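Local coordinates for protein probable dehydrogenase (Mesorhizobium loti, PDB 3T37) that probably catalyses the FAD-dependent oxidation of pyridoxine to pyridoxal with molecular oxygen, as a pyridoxine 4-oxidase of the GMC oxidoreductase family, at residues A163-P168 against P324-H329; I263-G268 against L489-A494; D288-G293 against V387-P392; H308-G313 against I458-P463. All blocks are in the same frame, centred on the assembly; numbering follows the deposited sequence.

Interaction 1: A163-P168 against P324-H329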
# COMPACT_ATOMS: atom_id res chain seq x y z
N ALA A 163 -21.58 18.68 6.87
CA ALA A 163 -21.62 19.92 6.09
C ALA A 163 -22.75 20.80 6.57
O ALA A 163 -22.53 21.82 7.22
CB ALA A 163 -21.73 19.63 4.61
N ASP A 164 -23.98 20.39 6.26
CA ASP A 164 -25.15 21.16 6.65
C ASP A 164 -25.39 21.20 8.15
O ASP A 164 -25.92 22.19 8.66
CB ASP A 164 -26.40 20.64 5.94
CG ASP A 164 -26.68 21.39 4.65
OD1 ASP A 164 -27.33 22.46 4.72
OD2 ASP A 164 -26.25 20.91 3.57
N GLU A 165 -25.01 20.14 8.86
CA GLU A 165 -25.27 20.08 10.30
C GLU A 165 -24.24 20.84 11.12
O GLU A 165 -24.39 20.96 12.34
CB GLU A 165 -25.33 18.62 10.79
CG GLU A 165 -25.47 17.58 9.70
CD GLU A 165 -24.13 17.14 9.11
OE1 GLU A 165 -23.74 17.68 8.05
OE2 GLU A 165 -23.49 16.25 9.72
N VAL A 166 -23.19 21.35 10.47
CA VAL A 166 -22.16 22.10 11.19
C VAL A 166 -22.77 23.37 11.75
O VAL A 166 -23.38 24.15 11.02
CB VAL A 166 -20.98 22.46 10.28
CG1 VAL A 166 -20.00 23.36 11.02
CG2 VAL A 166 -20.29 21.20 9.79
N SER A 167 -22.63 23.56 13.06
CA SER A 167 -23.24 24.71 13.72
C SER A 167 -22.70 26.03 13.16
O SER A 167 -21.56 26.10 12.69
CB SER A 167 -23.00 24.65 15.22
OG SER A 167 -21.80 25.31 15.58
N PRO A 168 -23.54 27.08 13.18
CA PRO A 168 -23.09 28.38 12.68
C PRO A 168 -21.88 28.91 13.44
O PRO A 168 -21.02 29.56 12.83
CB PRO A 168 -24.32 29.29 12.86
CG PRO A 168 -25.26 28.52 13.77
CD PRO A 168 -24.97 27.07 13.50
N PRO A 324 -27.33 23.79 21.75
CA PRO A 324 -26.67 22.56 22.22
C PRO A 324 -26.10 21.68 21.10
O PRO A 324 -25.81 20.51 21.36
CB PRO A 324 -27.80 21.82 22.94
CG PRO A 324 -28.77 22.88 23.33
CD PRO A 324 -28.74 23.86 22.19
N SER A 325 -25.95 22.23 19.89
CA SER A 325 -25.25 21.58 18.77
C SER A 325 -25.92 20.34 18.18
O SER A 325 -26.33 19.42 18.90
CB SER A 325 -23.79 21.27 19.14
OG SER A 325 -23.24 20.28 18.28
N ARG A 326 -26.01 20.30 16.85
CA ARG A 326 -26.62 19.18 16.14
C ARG A 326 -25.67 17.98 16.02
O ARG A 326 -26.04 16.94 15.45
CB ARG A 326 -27.08 19.62 14.73
CG ARG A 326 -27.94 20.89 14.72
CD ARG A 326 -29.21 20.73 13.86
NE ARG A 326 -28.98 20.96 12.43
CZ ARG A 326 -28.97 20.00 11.50
NH1 ARG A 326 -29.18 18.73 11.84
NH2 ARG A 326 -28.76 20.32 10.22
N LEU A 327 -24.46 18.11 16.56
CA LEU A 327 -23.45 17.06 16.45
C LEU A 327 -22.92 16.57 17.81
O LEU A 327 -23.67 16.02 18.63
CB LEU A 327 -22.27 17.52 15.57
CG LEU A 327 -22.53 17.65 14.07
CD1 LEU A 327 -21.34 18.28 13.32
CD2 LEU A 327 -22.89 16.29 13.47
N GLN A 328 -21.63 16.80 18.03
CA GLN A 328 -20.90 16.19 19.14
C GLN A 328 -20.23 17.22 20.05
O GLN A 328 -19.43 16.87 20.92
CB GLN A 328 -19.85 15.24 18.58
CG GLN A 328 -18.74 15.95 17.81
CD GLN A 328 -17.40 15.85 18.52
OE1 GLN A 328 -17.33 15.53 19.71
NE2 GLN A 328 -16.32 16.11 17.78
N HIS A 329 -20.56 18.50 19.83
CA HIS A 329 -20.14 19.63 20.69
C HIS A 329 -18.72 20.19 20.47
O HIS A 329 -18.51 21.40 20.61
CB HIS A 329 -20.44 19.35 22.17
CG HIS A 329 -21.88 19.11 22.46
ND1 HIS A 329 -22.33 18.01 23.16
CD2 HIS A 329 -22.99 19.82 22.14
CE1 HIS A 329 -23.65 18.05 23.26
NE2 HIS A 329 -24.07 19.14 22.64
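Glu-165 meets Arg-326 and Leu-327 of the other loop, and both of its carboxylate oxygens are held from its own side. OE1 accepts the backbone N of Ala-163 at 2.7 Å on its syn side. OE2 takes a hydrogen bond from His-160. The first torsion of Glu-165 is nearly eclipsed (chi1 -15°), and a bend at chi2 folds the chain back toward Ala-163. The two bonds hold the carboxylate despite this eclipsed torsion. Across the contact, CD2 of Leu-327 comes to 3.8 Å from Glu-165 OE2. The guanidinium of Arg-326 lies over the Glu-165 backbone. One face receives Glu-165 CA, which is 3.5 Å from Arg-326 NH2. This is van der Waals contact and not a salt bridge, since Glu-165 OE1 and Arg-326 NH2 are 6.1 Å apart. Bends at chi2 and chi3 bring the arginine head round to this place. Glu-331 joins the two loops more firmly: it accepts from Ser-167 N and also bonds Ser-325 OG. That OG accepts Leu-327 N at 3.0 Å, an ST turn. In the other loop residues 163-166 form a type I beta turn, followed by Ser-167 as N-cap of helix 168-179.

Interaction 2: I263-G268 against L489-A494. With FAD (flavin-adenine dinucleotide), chain B.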
# COMPACT_ATOMS: atom_id res chain seq x y z
N ILE A 263 -1.94 -15.41 22.92
CA ILE A 263 -2.65 -14.41 23.72
C ILE A 263 -2.39 -13.00 23.18
O ILE A 263 -1.23 -12.60 23.00
CB ILE A 263 -2.26 -14.48 25.23
CG1 ILE A 263 -2.73 -15.80 25.87
CG2 ILE A 263 -2.88 -13.33 26.00
CD1 ILE A 263 -1.85 -17.02 25.55
N VAL A 264 -3.45 -12.25 22.93
CA VAL A 264 -3.31 -10.87 22.47
C VAL A 264 -3.91 -9.94 23.50
O VAL A 264 -5.08 -10.09 23.85
CB VAL A 264 -4.05 -10.62 21.14
CG1 VAL A 264 -3.79 -9.20 20.65
CG2 VAL A 264 -3.64 -11.64 20.08
N LEU A 265 -3.13 -8.98 23.99
CA LEU A 265 -3.62 -8.03 24.99
C LEU A 265 -4.21 -6.77 24.33
O LEU A 265 -3.53 -6.09 23.56
CB LEU A 265 -2.49 -7.66 25.96
CG LEU A 265 -2.36 -8.40 27.30
CD1 LEU A 265 -2.76 -9.89 27.21
CD2 LEU A 265 -0.95 -8.24 27.85
N CYS A 266 -5.47 -6.47 24.63
CA CYS A 266 -6.14 -5.28 24.10
C CYS A 266 -6.86 -4.53 25.19
O CYS A 266 -7.97 -4.03 24.97
CB CYS A 266 -7.16 -5.69 23.04
SG CYS A 266 -6.41 -6.62 21.69
N ALA A 267 -6.25 -4.46 26.37
CA ALA A 267 -6.94 -3.93 27.55
C ALA A 267 -6.78 -2.43 27.67
O ALA A 267 -7.36 -1.80 28.56
CB ALA A 267 -6.45 -4.62 28.81
N GLY A 268 -5.98 -1.84 26.78
CA GLY A 268 -5.87 -0.39 26.73
C GLY A 268 -4.64 0.14 27.44
O GLY A 268 -3.87 -0.63 28.03
N LEU A 489 2.74 -14.05 23.17
CA LEU A 489 2.03 -12.94 23.81
C LEU A 489 2.21 -11.63 23.06
O LEU A 489 3.33 -11.13 22.88
CB LEU A 489 2.53 -12.77 25.24
CG LEU A 489 1.90 -11.59 25.97
CD1 LEU A 489 0.40 -11.76 26.05
CD2 LEU A 489 2.50 -11.49 27.35
N PHE A 490 1.09 -11.05 22.65
CA PHE A 490 1.11 -9.80 21.90
C PHE A 490 0.33 -8.72 22.62
O PHE A 490 -0.63 -9.01 23.34
CB PHE A 490 0.49 -10.01 20.50
CG PHE A 490 1.14 -11.11 19.73
CD1 PHE A 490 2.16 -10.83 18.83
CD2 PHE A 490 0.76 -12.43 19.92
CE1 PHE A 490 2.78 -11.84 18.13
CE2 PHE A 490 1.38 -13.46 19.21
CZ PHE A 490 2.39 -13.15 18.32
N VAL A 491 0.75 -7.48 22.42
CA VAL A 491 0.01 -6.34 22.93
C VAL A 491 -0.37 -5.54 21.70
O VAL A 491 0.50 -5.17 20.91
CB VAL A 491 0.86 -5.46 23.86
CG1 VAL A 491 -0.02 -4.39 24.51
CG2 VAL A 491 1.55 -6.31 24.92
N VAL A 492 -1.67 -5.31 21.52
CA VAL A 492 -2.18 -4.67 20.32
C VAL A 492 -3.28 -3.70 20.73
O VAL A 492 -4.47 -4.05 20.70
CB VAL A 492 -2.77 -5.73 19.35
CG1 VAL A 492 -3.25 -5.07 18.07
CG2 VAL A 492 -1.73 -6.80 19.01
N ASP A 493 -2.87 -2.50 21.15
CA ASP A 493 -3.79 -1.41 21.53
C ASP A 493 -3.01 -0.10 21.72
O ASP A 493 -1.84 -0.04 21.35
CB ASP A 493 -4.60 -1.77 22.78
CG ASP A 493 -3.72 -2.06 23.99
OD1 ASP A 493 -2.68 -1.38 24.18
OD2 ASP A 493 -4.07 -2.97 24.78
N ALA A 494 -3.63 0.93 22.30
CA ALA A 494 -2.94 2.22 22.43
C ALA A 494 -1.64 2.12 23.23
O ALA A 494 -0.77 2.98 23.12
CB ALA A 494 -3.86 3.26 23.05
PA FAD B . -10.22 0.55 24.97
O1A FAD B . -10.38 1.42 26.19
O2A FAD B . -11.10 1.00 23.81
O5B FAD B . -10.58 -0.98 25.30
C5B FAD B . -10.04 -1.64 26.42
C4B FAD B . -11.06 -2.71 26.78
O4B FAD B . -10.46 -3.68 27.62
C3B FAD B . -12.25 -2.15 27.53
O3B FAD B . -13.41 -2.65 26.89
C2B FAD B . -12.06 -2.69 28.94
O2B FAD B . -13.26 -2.87 29.67
C1B FAD B . -11.34 -4.01 28.67
N9A FAD B . -10.49 -4.46 29.78
C8A FAD B . -9.59 -3.70 30.49
N7A FAD B . -8.98 -4.51 31.39
C5A FAD B . -9.45 -5.77 31.25
C6A FAD B . -9.16 -6.96 31.92
N6A FAD B . -8.18 -7.03 32.82
N1A FAD B . -9.83 -8.11 31.54
C2A FAD B . -10.76 -8.08 30.52
N3A FAD B . -11.04 -6.89 29.87
C4A FAD B . -10.39 -5.75 30.23
N1 FAD B . -10.31 8.94 20.16
C2 FAD B . -10.54 9.52 18.93
O2 FAD B . -9.83 9.24 17.98
N3 FAD B . -11.54 10.45 18.76
C4 FAD B . -12.33 10.80 19.83
O4 FAD B . -13.23 11.63 19.69
C4X FAD B . -12.12 10.22 21.07
N5 FAD B . -12.90 10.57 22.13
C5X FAD B . -12.71 9.99 23.37
C6 FAD B . -13.55 10.37 24.42
C7 FAD B . -13.39 9.79 25.66
C7M FAD B . -14.28 10.20 26.80
C8 FAD B . -12.39 8.84 25.84
C8M FAD B . -12.23 8.25 27.19
C9 FAD B . -11.55 8.46 24.79
C9A FAD B . -11.71 9.04 23.54
N10 FAD B . -10.91 8.69 22.47
C10 FAD B . -11.11 9.27 21.23
C1' FAD B . -9.80 7.69 22.63
C2' FAD B . -10.17 6.33 22.08
O2' FAD B . -11.50 6.04 22.44
C3' FAD B . -9.22 5.32 22.69
O3' FAD B . -7.88 5.77 22.54
C4' FAD B . -9.38 3.97 22.02
O4' FAD B . -10.71 3.53 22.23
C5' FAD B . -8.39 3.00 22.66
O5' FAD B . -8.72 1.69 22.32
P FAD B . -8.04 0.48 23.12
O1P FAD B . -8.39 -0.82 22.41
O2P FAD B . -6.53 0.74 23.22
O3P FAD B . -8.65 0.51 24.61
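Ile-263 and Leu-489 start a parallel ladder in the Rossmann-type sheet that continues through Val-264 with Phe-490 and Leu-265 with Val-491. Their side chains alternate between the two faces of the sheet. On the Ile-263 face the Leu-489 chain extends with CG anti to the backbone N (chi1 177°). This puts its CD1 into the hollow between Ile-263 and Leu-265, at 3.6 Å from Ile-263 CG2 and 3.9 Å from Leu-265 CD1. Helix 268-278 covers this side with Leu-276. On the other face Val-264 CG1 fits against Val-492 CG2 at 3.6 Å, and Leu-32 and Phe-516 close over the pair. The Phe-490 ring turns its edge to Ile-263 O.

Backbone bonds tie the strands together. The shortest runs from Leu-265 N to Phe-490 O at 2.6 Å, and Val-492 N bonds Leu-265 O. Beyond the strand ends Asp-493 swings its carboxylate across the gap. Its OD2 accepts Gly-268 N at 3.0 Å, with the donor well above the carboxylate plane, and is also bonded to Ser-272 OG. Ser-495 holds OD1. Gly-268 CA passes 3.6 Å from FAD O3P. Ala-494 N then gives a straight bond to FAD O2P at 3.0 Å. An apolar ladder thus ends in polar loops, where Gly-268 N and serine hydroxyls hold the buried carboxylate and Ala-494 N bonds the FAD diphosphate.

Interaction 3: D288-G293 against V387-P392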
# COMPACT_ATOMS: atom_id res chain seq x y z
N ASP A 288 7.82 -5.42 43.48
CA ASP A 288 8.11 -5.56 44.93
C ASP A 288 7.24 -4.62 45.77
O ASP A 288 6.63 -5.05 46.74
CB ASP A 288 9.58 -5.25 45.24
CG ASP A 288 10.50 -6.45 45.01
OD1 ASP A 288 10.00 -7.53 44.63
OD2 ASP A 288 11.74 -6.32 45.23
N ALA A 289 7.21 -3.34 45.39
CA ALA A 289 6.43 -2.36 46.14
C ALA A 289 4.94 -2.72 46.16
O ALA A 289 4.21 -2.35 47.07
CB ALA A 289 6.61 -0.95 45.56
N ALA A 290 4.49 -3.43 45.13
CA ALA A 290 3.08 -3.75 45.02
C ALA A 290 2.82 -5.13 45.61
O ALA A 290 1.67 -5.61 45.63
CB ALA A 290 2.63 -3.69 43.57
N GLY A 291 3.89 -5.79 46.07
CA GLY A 291 3.76 -7.11 46.67
C GLY A 291 3.50 -8.22 45.66
O GLY A 291 2.84 -9.21 45.97
N VAL A 292 4.04 -8.05 44.45
CA VAL A 292 3.91 -9.06 43.40
C VAL A 292 5.30 -9.63 43.09
O VAL A 292 6.25 -8.87 42.90
CB VAL A 292 3.35 -8.40 42.09
CG1 VAL A 292 3.34 -9.41 40.94
CG2 VAL A 292 1.96 -7.85 42.31
N GLY A 293 5.43 -10.96 43.05
CA GLY A 293 6.69 -11.57 42.66
C GLY A 293 7.09 -11.23 41.22
O GLY A 293 6.25 -11.27 40.31
N VAL A 387 2.54 4.58 34.69
CA VAL A 387 1.45 3.93 35.39
C VAL A 387 2.08 2.81 36.16
O VAL A 387 2.94 2.09 35.61
CB VAL A 387 0.50 3.20 34.43
CG1 VAL A 387 -0.71 2.67 35.21
CG2 VAL A 387 0.07 4.09 33.28
N ARG A 388 1.66 2.60 37.39
CA ARG A 388 2.06 1.37 38.07
C ARG A 388 0.97 0.82 38.96
O ARG A 388 0.17 1.58 39.51
CB ARG A 388 3.38 1.55 38.82
CG ARG A 388 3.39 2.58 39.89
CD ARG A 388 4.81 3.14 40.10
NE ARG A 388 4.79 4.61 40.18
CZ ARG A 388 4.80 5.32 41.31
NH1 ARG A 388 4.86 4.71 42.49
NH2 ARG A 388 4.76 6.64 41.25
N ILE A 389 0.93 -0.50 39.10
CA ILE A 389 -0.01 -1.11 40.03
C ILE A 389 0.39 -0.76 41.46
O ILE A 389 1.56 -0.49 41.72
CB ILE A 389 -0.04 -2.64 39.87
CG1 ILE A 389 1.36 -3.23 40.12
CG2 ILE A 389 -0.54 -2.99 38.47
CD1 ILE A 389 1.35 -4.77 40.17
N SER A 390 -0.59 -0.72 42.36
CA SER A 390 -0.31 -0.46 43.77
C SER A 390 -0.42 -1.74 44.58
O SER A 390 -0.01 -1.79 45.74
CB SER A 390 -1.25 0.60 44.35
OG SER A 390 -2.60 0.13 44.38
N GLY A 391 -0.96 -2.79 43.96
CA GLY A 391 -1.06 -4.09 44.63
C GLY A 391 -1.37 -5.18 43.62
O GLY A 391 -1.53 -4.89 42.43
N PRO A 392 -1.49 -6.44 44.09
CA PRO A 392 -1.72 -7.58 43.19
C PRO A 392 -3.17 -7.67 42.73
O PRO A 392 -3.43 -8.40 41.76
CB PRO A 392 -1.42 -8.81 44.07
CG PRO A 392 -0.84 -8.27 45.36
CD PRO A 392 -1.33 -6.86 45.49
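Ala-290 and Ile-389 form the tight part of this contact. The methyl CB of Ala-290 sits 3.7 Å from Ile-389 CG1. That branch lies between the backbone N and the carbonyl carbon (chi1 59°), which aims its end, CD1, at the helix terminus. Here CD1 also meets Val-292 CG2 at 3.8 Å, the two side chains crossing at about a right angle. The same valine methyl rests against Pro-392, 3.9 Å from its CB. Ala-290 O receives a C-H...O contact from Gly-391 CA at 3.3 Å, and Pro-392 CD lies equally near that oxygen. The two segments share no conventional hydrogen bond.

The outer side is looser. Ala-289 only grazes the other segment, and Gly-291 is exposed, its O 3.8 Å from Pro-392 CG. The CB of Ser-390 is directed away, and its OG bonds Arg-397 O. Gly-291, with positive phi, follows the helix in a Schellman motif; one of its two bonds back runs from Gly-291 N to Asp-288 O at 2.9 Å. The contact therefore joins the C-terminal end of helix 284-290 to the loop after strand 386-388. Strand 399-401 pairs with that strand, and Ala-274 and Met-277 of helix 268-278 cover Ile-389.

Interaction 4: H308-G313 against I458-P463. With FAD (flavin-adenine dinucleotide), chain B.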
# COMPACT_ATOMS: atom_id res chain seq x y z
N HIS A 308 -2.76 13.73 25.41
CA HIS A 308 -2.96 15.10 24.97
C HIS A 308 -3.73 15.87 26.05
O HIS A 308 -4.58 15.29 26.75
CB HIS A 308 -3.77 15.15 23.67
CG HIS A 308 -2.99 14.78 22.44
ND1 HIS A 308 -3.45 13.85 21.53
CD2 HIS A 308 -1.82 15.25 21.94
CE1 HIS A 308 -2.60 13.75 20.53
NE2 HIS A 308 -1.60 14.59 20.75
N LEU A 309 -3.42 17.15 26.16
CA LEU A 309 -4.14 18.08 27.01
C LEU A 309 -4.90 19.10 26.16
O LEU A 309 -4.51 19.40 25.03
CB LEU A 309 -3.16 18.82 27.93
CG LEU A 309 -2.61 18.04 29.13
CD1 LEU A 309 -1.47 18.80 29.81
CD2 LEU A 309 -3.76 17.73 30.13
N LEU A 310 -5.99 19.63 26.72
CA LEU A 310 -6.70 20.74 26.12
C LEU A 310 -6.90 21.78 27.20
O LEU A 310 -7.36 21.45 28.31
CB LEU A 310 -8.06 20.30 25.58
CG LEU A 310 -8.02 19.57 24.24
CD1 LEU A 310 -9.42 19.23 23.74
CD2 LEU A 310 -7.26 20.38 23.23
N GLY A 311 -6.54 23.03 26.92
CA GLY A 311 -6.87 24.10 27.83
C GLY A 311 -8.37 24.33 27.80
O GLY A 311 -8.93 24.58 26.74
N ALA A 312 -9.02 24.22 28.96
CA ALA A 312 -10.46 24.50 29.08
C ALA A 312 -10.71 25.68 30.02
O ALA A 312 -10.83 25.51 31.23
CB ALA A 312 -11.20 23.26 29.59
N GLY A 313 -10.78 26.88 29.45
CA GLY A 313 -10.65 27.07 28.02
C GLY A 313 -10.52 28.56 27.74
O GLY A 313 -10.57 29.38 28.66
N ILE A 458 -7.14 20.08 30.73
CA ILE A 458 -7.78 18.82 31.06
C ILE A 458 -7.38 17.77 30.03
O ILE A 458 -6.93 18.09 28.93
CB ILE A 458 -9.32 18.93 31.08
CG1 ILE A 458 -9.85 19.39 29.71
CG2 ILE A 458 -9.77 19.89 32.16
CD1 ILE A 458 -11.40 19.38 29.63
N THR A 459 -7.55 16.51 30.40
CA THR A 459 -7.18 15.44 29.48
C THR A 459 -8.01 15.46 28.21
O THR A 459 -9.22 15.74 28.23
CB THR A 459 -7.30 14.05 30.14
OG1 THR A 459 -7.03 13.06 29.15
CG2 THR A 459 -8.70 13.84 30.75
N HIS A 460 -7.36 15.14 27.09
CA HIS A 460 -8.07 15.02 25.82
C HIS A 460 -8.54 13.58 25.69
O HIS A 460 -9.19 13.23 24.70
CB HIS A 460 -7.11 15.34 24.68
CG HIS A 460 -7.79 15.77 23.42
ND1 HIS A 460 -9.08 15.41 23.10
CD2 HIS A 460 -7.35 16.55 22.40
CE1 HIS A 460 -9.41 15.94 21.93
NE2 HIS A 460 -8.37 16.63 21.48
N HIS A 461 -8.19 12.75 26.67
CA HIS A 461 -8.54 11.33 26.72
C HIS A 461 -7.80 10.47 25.69
O HIS A 461 -8.40 9.57 25.10
CB HIS A 461 -10.06 11.10 26.53
CG HIS A 461 -10.92 11.84 27.52
ND1 HIS A 461 -11.04 11.45 28.84
CD2 HIS A 461 -11.73 12.92 27.37
CE1 HIS A 461 -11.87 12.27 29.46
NE2 HIS A 461 -12.30 13.17 28.59
N HIS A 462 -6.50 10.71 25.49
CA HIS A 462 -5.71 9.87 24.58
C HIS A 462 -4.49 9.21 25.25
O HIS A 462 -3.37 9.37 24.75
CB HIS A 462 -5.20 10.71 23.40
CG HIS A 462 -6.26 11.51 22.72
ND1 HIS A 462 -6.00 12.72 22.11
CD2 HIS A 462 -7.59 11.28 22.55
CE1 HIS A 462 -7.12 13.21 21.60
NE2 HIS A 462 -8.10 12.35 21.85
N PRO A 463 -4.68 8.49 26.36
CA PRO A 463 -3.51 7.88 27.00
C PRO A 463 -2.96 6.77 26.12
O PRO A 463 -3.75 6.05 25.50
CB PRO A 463 -4.10 7.26 28.29
CG PRO A 463 -5.53 6.93 27.90
CD PRO A 463 -5.94 8.09 27.02
PA FAD B . -10.22 0.55 24.97
O1A FAD B . -10.38 1.42 26.19
O2A FAD B . -11.10 1.00 23.81
O5B FAD B . -10.58 -0.98 25.30
C5B FAD B . -10.04 -1.64 26.42
C4B FAD B . -11.06 -2.71 26.78
O4B FAD B . -10.46 -3.68 27.62
C3B FAD B . -12.25 -2.15 27.53
O3B FAD B . -13.41 -2.65 26.89
C2B FAD B . -12.06 -2.69 28.94
O2B FAD B . -13.26 -2.87 29.67
C1B FAD B . -11.34 -4.01 28.67
N9A FAD B . -10.49 -4.46 29.78
C8A FAD B . -9.59 -3.70 30.49
N7A FAD B . -8.98 -4.51 31.39
C5A FAD B . -9.45 -5.77 31.25
C6A FAD B . -9.16 -6.96 31.92
N6A FAD B . -8.18 -7.03 32.82
N1A FAD B . -9.83 -8.11 31.54
C2A FAD B . -10.76 -8.08 30.52
N3A FAD B . -11.04 -6.89 29.87
C4A FAD B . -10.39 -5.75 30.23
N1 FAD B . -10.31 8.94 20.16
C2 FAD B . -10.54 9.52 18.93
O2 FAD B . -9.83 9.24 17.98
N3 FAD B . -11.54 10.45 18.76
C4 FAD B . -12.33 10.80 19.83
O4 FAD B . -13.23 11.63 19.69
C4X FAD B . -12.12 10.22 21.07
N5 FAD B . -12.90 10.57 22.13
C5X FAD B . -12.71 9.99 23.37
C6 FAD B . -13.55 10.37 24.42
C7 FAD B . -13.39 9.79 25.66
C7M FAD B . -14.28 10.20 26.80
C8 FAD B . -12.39 8.84 25.84
C8M FAD B . -12.23 8.25 27.19
C9 FAD B . -11.55 8.46 24.79
C9A FAD B . -11.71 9.04 23.54
N10 FAD B . -10.91 8.69 22.47
C10 FAD B . -11.11 9.27 21.23
C1' FAD B . -9.80 7.69 22.63
C2' FAD B . -10.17 6.33 22.08
O2' FAD B . -11.50 6.04 22.44
C3' FAD B . -9.22 5.32 22.69
O3' FAD B . -7.88 5.77 22.54
C4' FAD B . -9.38 3.97 22.02
O4' FAD B . -10.71 3.53 22.23
C5' FAD B . -8.39 3.00 22.66
O5' FAD B . -8.72 1.69 22.32
P FAD B . -8.04 0.48 23.12
O1P FAD B . -8.39 -0.82 22.41
O2P FAD B . -6.53 0.74 23.22
O3P FAD B . -8.65 0.51 24.61
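His-308 and His-462 are joined ring to ring by an ND1 to ND1 hydrogen bond of 2.8 Å, at the end of a short antiparallel beta ladder. Either ring could be the donor. The rings meet rim to rim with their planes at 89°. Thr-379 O bonds the far nitrogen of His-308, NE2, which helps to fix its rotation. In the ladder Leu-310 and Ile-458 form a hydrogen-bonded pair: Leu-310 N reaches Ile-458 O at 2.9 Å, and Ile-458 N reaches Leu-310 O at 2.8 Å. Leu-309 and Thr-459 make the next, non-hydrogen-bonded pair. His-460 N then bonds His-308 O at 2.8 Å. Thr-459 OG1 accepts His-461 N, an ST turn that leads the chain out of the strand. The same OG1 is hydrogen-bonded to Asp-307 OD2.

Packing surrounds this frame. The His-460 ring is sandwiched. Leu-310 CD1 makes a CH-pi contact over one face, 3.6 Å from the ring centroid, and His-462 CE1 lies over the opposite face. Ala-312 CB touches Ile-458 CD1. At the flavin end the methyl C7M of FAD sits over one face of the His-461 ring, and His-461 CB comes to 3.3 Å from FAD C8.

Interactions 2 and 4 are buried and both touch FAD, the first at the adenosine and diphosphate and the second at the flavin ring. Interactions 1 and 3 lie farther out, are partly exposed and stay clear of the cofactor. Interaction 2 joins two strands of the parallel Rossmann-type sheet, while interaction 4 joins two of the antiparallel sheet. They meet at Ala-494 CB and Pro-463 O, 3.7 Å apart. Backbone ladders and buried polar side chains serve these two. Interaction 1 has van der Waals contact beside an arginine, and Glu-331 outside it bonds both loops; interaction 3 rests on apolar side chains and a C-H...O contact. Interactions 1 and 3 have centres about 46 Å apart.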